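Local coordinates for protein homoserine O-acetyltransferase (Pseudomonas veronii, PDB 5EFZ) that hydrolyses ethyl acetate to ethanol and acetate in the breakdown of short-chain methyl ketones, as a homodimeric esterase of the alpha/beta-hydrolase superfamily, at residues Glu193-Asp198 / Ala214-His219; Leu186-Leu191 / Trp271-Gly276; Ser104-Asn109 / Pro263-Thr268. One frame throughout, in Å; residues are numbered along the deposited sequence.

Interaction 1: Glu193-Asp198 / Ala214-His219; sequences EAITTD and AGLERH. With EDO (1,2-ethanediol), chain J.
Ile195 and Gly215 bring the two backbones to 4.2 Å between their CA atoms, where the C-terminal part of helix 182-196 lies against the first turns of helix 213-227. The approach is this close because Gly215 has no side chain: its CA sits 3.3 Å from Ala194 O in a CA-H...O contact, and that carbonyl oxygen, buried here, has no conventional hydrogen-bond partner. Further along the chain, a chi1 of -174° swings the Asp198 carboxylate back toward helix 213-227, where OD2 accepts from Gly215 N (2.9 Å, 148° at the hydrogen), which meets it from above the carboxylate plane. OD1 binds Ala200 N in an Asx turn, so both carboxylate oxygens have backbone partners. Being near the start of a helix probably favours the negative charge. Arg218 NH1 is 4.7 Å from Asp198 OD2, too far for a salt bridge, and lies beside Asp198 CB; Ala214 CB covers part of one guanidinium face.

One turn further along helix 213-227, His219 N meets Ala194 CB at 3.8 Å, beside Arg218 CB. Ile195 extends CD1 over one face of the His219 imidazole, a CH-pi contact 4.0 Å from the ring centroid and 25° off its normal. Leu191 O takes the ND1 hydrogen and so helps fix the ring's rotation, while Trp223 and Phe258 meet it edge-to-face. Lys221 of the second subunit forms a salt bridge with Glu193, and helix 263-274 packs beside both segments, with Leu266 against Ile195 and Leu216.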
loop_
_atom_site.group_PDB
_atom_site.type_symbol
_atom_site.label_atom_id
_atom_site.label_comp_id
_atom_site.label_asym_id
_atom_site.label_seq_id
_atom_site.Cartn_x
_atom_site.Cartn_y
_atom_site.Cartn_z
ATOM N N GLU A 193 -3.630 4.849 13.736
ATOM C CA GLU A 193 -2.497 5.405 14.484
ATOM C C GLU A 193 -2.059 6.755 13.916
ATOM O O GLU A 193 -1.506 7.582 14.642
ATOM C CB GLU A 193 -1.345 4.400 14.519
ATOM C CG GLU A 193 -1.706 3.231 15.448
ATOM C CD GLU A 193 -0.725 2.081 15.445
ATOM O OE1 GLU A 193 0.164 2.032 14.558
ATOM O OE2 GLU A 193 -0.869 1.207 16.344
ATOM N N ALA A 194 -2.295 6.985 12.631
ATOM C CA ALA A 194 -1.962 8.290 12.051
ATOM C C ALA A 194 -2.690 9.403 12.822
ATOM O O ALA A 194 -2.158 10.492 13.063
ATOM C CB ALA A 194 -2.350 8.324 10.586
ATOM N N ILE A 195 -3.921 9.103 13.215
ATOM C CA ILE A 195 -4.712 10.027 13.987
ATOM C C ILE A 195 -4.342 9.988 15.461
ATOM O O ILE A 195 -4.102 11.038 16.055
ATOM C CB ILE A 195 -6.192 9.724 13.839
ATOM C CG1 ILE A 195 -6.621 10.087 12.412
ATOM C CG2 ILE A 195 -7.003 10.503 14.871
ATOM C CD1 ILE A 195 -8.047 9.618 12.089
ATOM N N THR A 196 -4.284 8.797 16.060
ATOM C CA THR A 196 -4.171 8.743 17.527
ATOM C C THR A 196 -2.790 9.129 18.029
ATOM O O THR A 196 -2.639 9.547 19.198
ATOM C CB THR A 196 -4.523 7.356 18.100
ATOM O OG1 THR A 196 -3.570 6.394 17.647
ATOM C CG2 THR A 196 -5.952 6.913 17.692
ATOM N N THR A 197 -1.778 9.047 17.169
ATOM C CA THR A 197 -0.444 9.480 17.610
ATOM C C THR A 197 -0.205 11.004 17.537
ATOM O O THR A 197 0.841 11.494 17.963
ATOM C CB THR A 197 0.661 8.802 16.798
ATOM O OG1 THR A 197 0.478 9.108 15.411
ATOM C CG2 THR A 197 0.605 7.295 17.001
ATOM N N ASP A 198 -1.143 11.742 16.961
ATOM C CA ASP A 198 -1.090 13.202 16.993
ATOM C C ASP A 198 -1.333 13.643 18.434
ATOM O O ASP A 198 -2.390 13.334 18.993
ATOM C CB ASP A 198 -2.163 13.765 16.046
ATOM C CG ASP A 198 -2.091 15.280 15.890
ATOM O OD1 ASP A 198 -1.379 15.939 16.667
ATOM O OD2 ASP A 198 -2.775 15.801 14.979
ATOM N N ALA A 214 -2.797 17.661 11.776
ATOM C CA ALA A 214 -1.605 16.877 11.420
ATOM C C ALA A 214 -1.956 15.396 11.272
ATOM O O ALA A 214 -1.565 14.759 10.298
ATOM C CB ALA A 214 -0.493 17.058 12.439
ATOM N N GLY A 215 -2.696 14.852 12.240
ATOM C CA GLY A 215 -3.126 13.467 12.181
ATOM C C GLY A 215 -4.024 13.228 10.975
ATOM O O GLY A 215 -3.902 12.209 10.291
ATOM N N LEU A 216 -4.925 14.162 10.704
ATOM C CA LEU A 216 -5.843 13.981 9.571
ATOM C C LEU A 216 -5.079 14.023 8.215
ATOM O O LEU A 216 -5.412 13.272 7.276
ATOM C CB LEU A 216 -6.953 15.032 9.587
ATOM C CG LEU A 216 -8.003 14.855 10.696
ATOM C CD1 LEU A 216 -8.876 16.088 10.785
ATOM C CD2 LEU A 216 -8.878 13.602 10.431
ATOM N N GLU A 217 -4.102 14.910 8.108
ATOM C CA GLU A 217 -3.265 14.956 6.898
ATOM C C GLU A 217 -2.458 13.652 6.708
ATOM O O GLU A 217 -2.313 13.180 5.587
ATOM C CB GLU A 217 -2.299 16.156 6.956
ATOM C CG GLU A 217 -2.988 17.508 6.706
ATOM C CD GLU A 217 -1.999 18.649 6.477
ATOM O OE1 GLU A 217 -0.764 18.397 6.367
ATOM O OE2 GLU A 217 -2.474 19.807 6.396
ATOM N N ARG A 218 -1.925 13.078 7.797
ATOM C CA ARG A 218 -1.155 11.814 7.679
ATOM C C ARG A 218 -2.080 10.695 7.228
ATOM O O ARG A 218 -1.715 9.826 6.422
ATOM C CB ARG A 218 -0.454 11.442 9.024
ATOM C CG ARG A 218 0.602 12.457 9.495
ATOM C CD ARG A 218 1.118 12.151 10.950
ATOM N NE ARG A 218 2.018 13.198 11.474
ATOM C CZ ARG A 218 1.905 13.750 12.683
ATOM N NH1 ARG A 218 0.926 13.369 13.497
ATOM N NH2 ARG A 218 2.763 14.686 13.079
ATOM N N HIS A 219 -3.299 10.732 7.765
ATOM C CA HIS A 219 -4.358 9.805 7.405
ATOM C C HIS A 219 -4.653 9.926 5.901
ATOM O O HIS A 219 -4.710 8.919 5.182
ATOM C CB HIS A 219 -5.585 10.166 8.249
ATOM C CG HIS A 219 -6.714 9.178 8.210
ATOM N ND1 HIS A 219 -6.734 8.054 8.994
ATOM C CD2 HIS A 219 -7.881 9.198 7.525
ATOM C CE1 HIS A 219 -7.883 7.410 8.802
ATOM N NE2 HIS A 219 -8.583 8.072 7.908
HETATM C C1 EDO J . -2.113 11.575 22.151
HETATM O O1 EDO J . -1.995 11.497 20.726
HETATM C C2 EDO J . -3.576 11.568 22.557
HETATM O O2 EDO J . -3.947 10.222 22.872
#

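Interaction 2: Leu186-Leu191 / Trp271-Gly276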
loop_
_atom_site.group_PDB
_atom_site.type_symbol
_atom_site.label_atom_id
_atom_site.label_comp_id
_atom_site.label_asym_id
_atom_site.label_seq_id
_atom_site.Cartn_x
_atom_site.Cartn_y
_atom_site.Cartn_z
ATOM N N LEU A 186 -4.432 -4.541 9.357
ATOM C CA LEU A 186 -3.195 -3.761 9.539
ATOM C C LEU A 186 -3.247 -2.371 8.879
ATOM O O LEU A 186 -2.810 -1.358 9.466
ATOM C CB LEU A 186 -2.008 -4.545 8.981
ATOM C CG LEU A 186 -0.667 -3.784 8.991
ATOM C CD1 LEU A 186 -0.162 -3.575 10.429
ATOM C CD2 LEU A 186 0.358 -4.570 8.173
ATOM N N PHE A 187 -3.735 -2.314 7.638
ATOM C CA PHE A 187 -3.910 -1.036 6.970
ATOM C C PHE A 187 -4.740 -0.073 7.823
ATOM O O PHE A 187 -4.375 1.075 8.036
ATOM C CB PHE A 187 -4.603 -1.259 5.628
ATOM C CG PHE A 187 -5.023 0.008 4.927
ATOM C CD1 PHE A 187 -4.173 1.092 4.845
ATOM C CD2 PHE A 187 -6.258 0.068 4.263
ATOM C CE1 PHE A 187 -4.573 2.273 4.136
ATOM C CE2 PHE A 187 -6.663 1.243 3.583
ATOM C CZ PHE A 187 -5.821 2.327 3.520
ATOM N N THR A 188 -5.875 -0.561 8.304
ATOM C CA THR A 188 -6.745 0.302 9.094
ATOM C C THR A 188 -6.109 0.635 10.445
ATOM O O THR A 188 -6.276 1.734 10.947
ATOM C CB THR A 188 -8.094 -0.346 9.278
ATOM O OG1 THR A 188 -8.596 -0.699 7.962
ATOM C CG2 THR A 188 -9.055 0.673 9.936
ATOM N N GLU A 189 -5.357 -0.295 11.018
ATOM C CA GLU A 189 -4.604 0.018 12.244
ATOM C C GLU A 189 -3.630 1.173 12.010
ATOM O O GLU A 189 -3.497 2.088 12.840
ATOM C CB GLU A 189 -3.845 -1.200 12.757
ATOM C CG GLU A 189 -2.946 -0.872 13.959
ATOM C CD GLU A 189 -2.470 -2.117 14.683
ATOM O OE1 GLU A 189 -1.239 -2.370 14.744
ATOM O OE2 GLU A 189 -3.336 -2.827 15.215
ATOM N N ILE A 190 -2.931 1.130 10.890
ATOM C CA ILE A 190 -1.973 2.189 10.572
ATOM C C ILE A 190 -2.703 3.499 10.344
ATOM O O ILE A 190 -2.230 4.556 10.754
ATOM C CB ILE A 190 -1.123 1.795 9.326
ATOM C CG1 ILE A 190 -0.186 0.633 9.760
ATOM C CG2 ILE A 190 -0.334 3.034 8.766
ATOM C CD1 ILE A 190 0.550 -0.082 8.575
ATOM N N LEU A 191 -3.865 3.429 9.692
ATOM C CA LEU A 191 -4.711 4.635 9.509
ATOM C C LEU A 191 -5.161 5.225 10.832
ATOM O O LEU A 191 -5.239 6.454 10.992
ATOM C CB LEU A 191 -5.945 4.319 8.684
ATOM C CG LEU A 191 -5.805 4.136 7.178
ATOM C CD1 LEU A 191 -7.180 3.657 6.635
ATOM C CD2 LEU A 191 -5.357 5.458 6.501
ATOM N N TRP A 271 -12.804 1.153 13.464
ATOM C CA TRP A 271 -12.885 -0.021 14.355
ATOM C C TRP A 271 -13.880 -1.023 13.769
ATOM O O TRP A 271 -13.677 -2.243 13.782
ATOM C CB TRP A 271 -13.337 0.401 15.775
ATOM C CG TRP A 271 -13.282 -0.701 16.829
ATOM C CD1 TRP A 271 -12.265 -0.929 17.741
ATOM C CD2 TRP A 271 -14.293 -1.668 17.108
ATOM N NE1 TRP A 271 -12.593 -1.996 18.550
ATOM C CE2 TRP A 271 -13.833 -2.465 18.179
ATOM C CE3 TRP A 271 -15.556 -1.940 16.552
ATOM C CZ2 TRP A 271 -14.574 -3.525 18.692
ATOM C CZ3 TRP A 271 -16.295 -3.008 17.056
ATOM C CH2 TRP A 271 -15.808 -3.778 18.122
ATOM N N LYS A 272 -14.974 -0.473 13.266
ATOM C CA LYS A 272 -16.064 -1.276 12.724
ATOM C C LYS A 272 -15.570 -2.024 11.472
ATOM O O LYS A 272 -15.785 -3.229 11.307
ATOM C CB LYS A 272 -17.250 -0.378 12.378
ATOM C CG LYS A 272 -18.475 -1.136 11.862
ATOM C CD LYS A 272 -19.533 -0.164 11.296
ATOM C CE LYS A 272 -19.899 0.973 12.260
ATOM N NZ LYS A 272 -21.047 1.729 11.613
ATOM N N TRP A 273 -14.963 -1.254 10.578
ATOM C CA TRP A 273 -14.405 -1.770 9.328
ATOM C C TRP A 273 -13.437 -2.923 9.612
ATOM O O TRP A 273 -13.494 -3.976 8.963
ATOM C CB TRP A 273 -13.719 -0.597 8.594
ATOM C CG TRP A 273 -12.803 -0.879 7.413
ATOM C CD1 TRP A 273 -12.680 -2.029 6.662
ATOM C CD2 TRP A 273 -11.858 0.058 6.877
ATOM N NE1 TRP A 273 -11.689 -1.843 5.685
ATOM C CE2 TRP A 273 -11.185 -0.570 5.805
ATOM C CE3 TRP A 273 -11.511 1.369 7.222
ATOM C CZ2 TRP A 273 -10.177 0.084 5.062
ATOM C CZ3 TRP A 273 -10.502 2.014 6.488
ATOM C CH2 TRP A 273 -9.859 1.367 5.422
ATOM N N GLN A 274 -12.540 -2.733 10.580
ATOM C CA GLN A 274 -11.569 -3.780 10.919
ATOM C C GLN A 274 -12.185 -5.140 11.245
ATOM O O GLN A 274 -11.552 -6.183 11.077
ATOM C CB GLN A 274 -10.749 -3.349 12.144
ATOM C CG GLN A 274 -9.673 -2.332 11.830
ATOM C CD GLN A 274 -8.835 -2.011 13.056
ATOM O OE1 GLN A 274 -9.381 -1.734 14.135
ATOM N NE2 GLN A 274 -7.498 -2.063 12.911
ATOM N N ARG A 275 -13.399 -5.111 11.774
ATOM C CA ARG A 275 -13.995 -6.321 12.364
ATOM C C ARG A 275 -15.167 -6.901 11.593
ATOM O O ARG A 275 -15.785 -7.859 12.058
ATOM C CB ARG A 275 -14.411 -6.008 13.799
ATOM C CG ARG A 275 -13.196 -6.022 14.748
ATOM C CD ARG A 275 -13.407 -5.188 15.984
ATOM N NE ARG A 275 -12.147 -5.114 16.742
ATOM C CZ ARG A 275 -11.183 -4.227 16.490
ATOM N NH1 ARG A 275 -11.329 -3.320 15.523
ATOM N NH2 ARG A 275 -10.063 -4.255 17.193
ATOM N N GLY A 276 -15.446 -6.355 10.408
ATOM C CA GLY A 276 -16.516 -6.916 9.563
ATOM C C GLY A 276 -16.278 -8.418 9.365
ATOM O O GLY A 276 -15.215 -8.820 8.908
HETATM O O HOH W 1 -5.909 -1.469 15.558
#
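Gln274 NE2, lying 3.8 Å from Glu189 CB, gives hydrogen bonds to Phe185 O, one turn earlier in helix 182-196, and to a water 3.1 Å from NE2. That water donates in turn to Glu189 OE2, so the amide is tied to the facing helix both directly and through solvent; Glu189 OE1 makes a salt bridge with Lys221 of the second subunit. The other end of the amide is held too, since Gln274 OE1 accepts from Arg275 NH1 (2.9 Å), which comes from above the carbonyl plane.

Thr188 fits between Gln274 and Trp273. Its CG2, anti to the backbone N, touches Gln274 CG at 3.6 Å and makes an off-centre CH-pi contact with the six-membered ring of Trp273. The hydroxyl OG1 lies 3.2 Å above the plane of the Trp273 indole, over the middle of its six-membered ring, its hydrogen bond going to Asp184 O. Asp184 OD2 also binds Trp273 NE1, pinning the indole's position. Phe187 CE2 approaches the indole edge, 3.7 Å from Trp273 CH2, with the planes at 83°, and Leu191 CD1 fills in against Trp273 CZ3. The indole lies about 5 Å, side chain to side chain, from Ser151, the inferred nucleophile, so this packing borders the active site. Helix 152-163 packs Met152 on Trp273, while helix 213-227 covers Phe187 and Leu191.

Interaction 3: Ser104-Asn109 / Pro263-Thr268; sequences SSSASN and PNNLLT. With EDO (1,2-ethanediol), chain L.
Direct hydrogen bonds centre on the side-chain amide of Asn265, which faces Ser108. Asn265 ND2 donates to Ser108 OG in a short, nearly straight bond (2.8 Å, 169°), the hydroxyl lying within 6° of the amide plane. Ser108 OG is placed for this by a chi1 of 63°, between its backbone N and carbonyl carbon. At the amide's other end OD1 accepts a weak bond from Ser108 N, 3.3 Å away.

Solvent adds a second set of bonds: one water accepts from Ala107 N, donates to Asn265 OD1 at 3.0 Å and lies 2.8 Å from Thr268 OG1. The contact thereby joins the loop that follows strand 92-96 of the alpha/beta-hydrolase core to the start of helix 263-274, part of the helical insertion between strands 170-174 and 296-300. Ethanediol, probably from the crystallisation liquor, bonds through O1 to Asn264 O.

Apolar packing is small: Ala107 CB rests on Asn264 CB at 3.7 Å and also touches Phe119.

Within the loop, Ser106 OG and Asn109 ND2 reach Ser104 O from opposite faces of its carbonyl plane, and Ser106 N returns a bond to Asn109 OD1 (2.8 Å), bracing the turn that presents Ser108.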
loop_
_atom_site.group_PDB
_atom_site.type_symbol
_atom_site.label_atom_id
_atom_site.label_comp_id
_atom_site.label_asym_id
_atom_site.label_seq_id
_atom_site.Cartn_x
_atom_site.Cartn_y
_atom_site.Cartn_z
ATOM N N SER A 104 -25.946 9.948 11.360
ATOM C CA SER A 104 -26.615 9.061 12.303
ATOM C C SER A 104 -25.959 9.244 13.693
ATOM O O SER A 104 -24.943 9.922 13.812
ATOM C CB SER A 104 -26.507 7.599 11.844
ATOM O OG SER A 104 -27.226 7.401 10.625
ATOM N N SER A 105 -26.532 8.619 14.722
ATOM C CA SER A 105 -25.972 8.689 16.078
ATOM C C SER A 105 -24.500 8.360 16.059
ATOM O O SER A 105 -24.115 7.334 15.533
ATOM C CB SER A 105 -26.701 7.723 17.012
ATOM O OG SER A 105 -28.001 8.198 17.278
ATOM N N SER A 106 -23.684 9.234 16.646
ATOM C CA SER A 106 -22.244 9.147 16.551
ATOM C C SER A 106 -21.573 9.804 17.767
ATOM O O SER A 106 -22.228 10.493 18.553
ATOM C CB SER A 106 -21.738 9.841 15.271
ATOM O OG SER A 106 -22.390 9.352 14.101
ATOM N N ALA A 107 -20.278 9.585 17.910
ATOM C CA ALA A 107 -19.496 10.241 18.976
ATOM C C ALA A 107 -19.714 11.757 18.944
ATOM O O ALA A 107 -19.762 12.419 19.987
ATOM C CB ALA A 107 -17.969 9.912 18.809
ATOM N N SER A 108 -19.862 12.305 17.739
ATOM C CA SER A 108 -19.873 13.760 17.604
ATOM C C SER A 108 -21.220 14.404 17.902
ATOM O O SER A 108 -21.302 15.621 17.974
ATOM C CB SER A 108 -19.437 14.172 16.198
ATOM O OG SER A 108 -20.357 13.694 15.218
ATOM N N ASN A 109 -22.268 13.615 18.099
ATOM C CA ASN A 109 -23.588 14.207 18.287
ATOM C C ASN A 109 -24.448 13.493 19.336
ATOM O O ASN A 109 -25.656 13.735 19.410
ATOM C CB ASN A 109 -24.332 14.251 16.935
ATOM C CG ASN A 109 -24.551 12.863 16.335
ATOM O OD1 ASN A 109 -24.656 11.878 17.067
ATOM N ND2 ASN A 109 -24.652 12.783 14.985
ATOM N N PRO A 263 -12.247 13.292 14.108
ATOM C CA PRO A 263 -11.383 12.138 14.404
ATOM C C PRO A 263 -12.115 11.012 15.159
ATOM O O PRO A 263 -11.945 9.849 14.775
ATOM C CB PRO A 263 -10.268 12.752 15.279
ATOM C CG PRO A 263 -10.159 14.177 14.818
ATOM C CD PRO A 263 -11.594 14.582 14.421
ATOM N N ASN A 264 -12.930 11.335 16.169
ATOM C CA ASN A 264 -13.625 10.263 16.895
ATOM C C ASN A 264 -14.564 9.487 15.962
ATOM O O ASN A 264 -14.614 8.251 16.013
ATOM C CB ASN A 264 -14.409 10.799 18.086
ATOM C CG ASN A 264 -13.490 11.206 19.237
ATOM O OD1 ASN A 264 -12.416 10.619 19.428
ATOM N ND2 ASN A 264 -13.882 12.233 19.959
ATOM N N ASN A 265 -15.308 10.185 15.109
ATOM C CA ASN A 265 -16.155 9.448 14.134
ATOM C C ASN A 265 -15.358 8.541 13.170
ATOM O O ASN A 265 -15.760 7.396 12.857
ATOM C CB ASN A 265 -17.001 10.423 13.306
ATOM C CG ASN A 265 -18.056 11.131 14.120
ATOM O OD1 ASN A 265 -18.374 10.751 15.270
ATOM N ND2 ASN A 265 -18.600 12.213 13.540
ATOM N N LEU A 266 -14.233 9.025 12.664
ATOM C CA LEU A 266 -13.415 8.193 11.791
ATOM C C LEU A 266 -12.940 6.922 12.532
ATOM O O LEU A 266 -12.916 5.824 11.947
ATOM C CB LEU A 266 -12.196 8.986 11.259
ATOM C CG LEU A 266 -12.562 10.156 10.339
ATOM C CD1 LEU A 266 -11.292 10.909 9.908
ATOM C CD2 LEU A 266 -13.297 9.637 9.097
ATOM N N LEU A 267 -12.567 7.064 13.797
ATOM C CA LEU A 267 -12.092 5.906 14.577
ATOM C C LEU A 267 -13.240 4.908 14.817
ATOM O O LEU A 267 -13.027 3.687 14.808
ATOM C CB LEU A 267 -11.492 6.362 15.921
ATOM C CG LEU A 267 -10.224 7.236 15.827
ATOM C CD1 LEU A 267 -9.689 7.504 17.247
ATOM C CD2 LEU A 267 -9.150 6.602 14.979
ATOM N N THR A 268 -14.458 5.414 15.007
ATOM C CA THR A 268 -15.612 4.512 15.151
ATOM C C THR A 268 -15.795 3.674 13.885
ATOM O O THR A 268 -16.008 2.466 13.956
ATOM C CB THR A 268 -16.922 5.298 15.446
ATOM O OG1 THR A 268 -16.745 6.043 16.658
ATOM C CG2 THR A 268 -18.119 4.380 15.639
HETATM C C1 EDO L . -15.121 7.287 19.658
HETATM O O1 EDO L . -14.298 6.625 18.662
HETATM C C2 EDO L . -15.335 6.484 20.953
HETATM O O2 EDO L . -15.084 5.066 20.875
HETATM O O HOH W 2 -18.780 7.941 16.124
#

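From the N terminus, the first segment met is 104-109, in the loop after strand 92-96; interaction 3 closes a span of 153 residues when helix 263-274 begins. Inside it, helix 182-196 supplies 186-191 and then 193-198. Interaction 1 closes first, after only 15 intervening residues, on helix 213-227, and lies within the spans of both other contacts. Interaction 2 closes last, at the end of helix 263-274, so it crosses interaction 3. Together they tie three helices of the insertion to each other and to the loop after strand 92-96 of the core: interactions 1 and 2 share helix 182-196, interactions 2 and 3 share helix 263-274, and Thr196 packs against Leu267 between interactions 1 and 3.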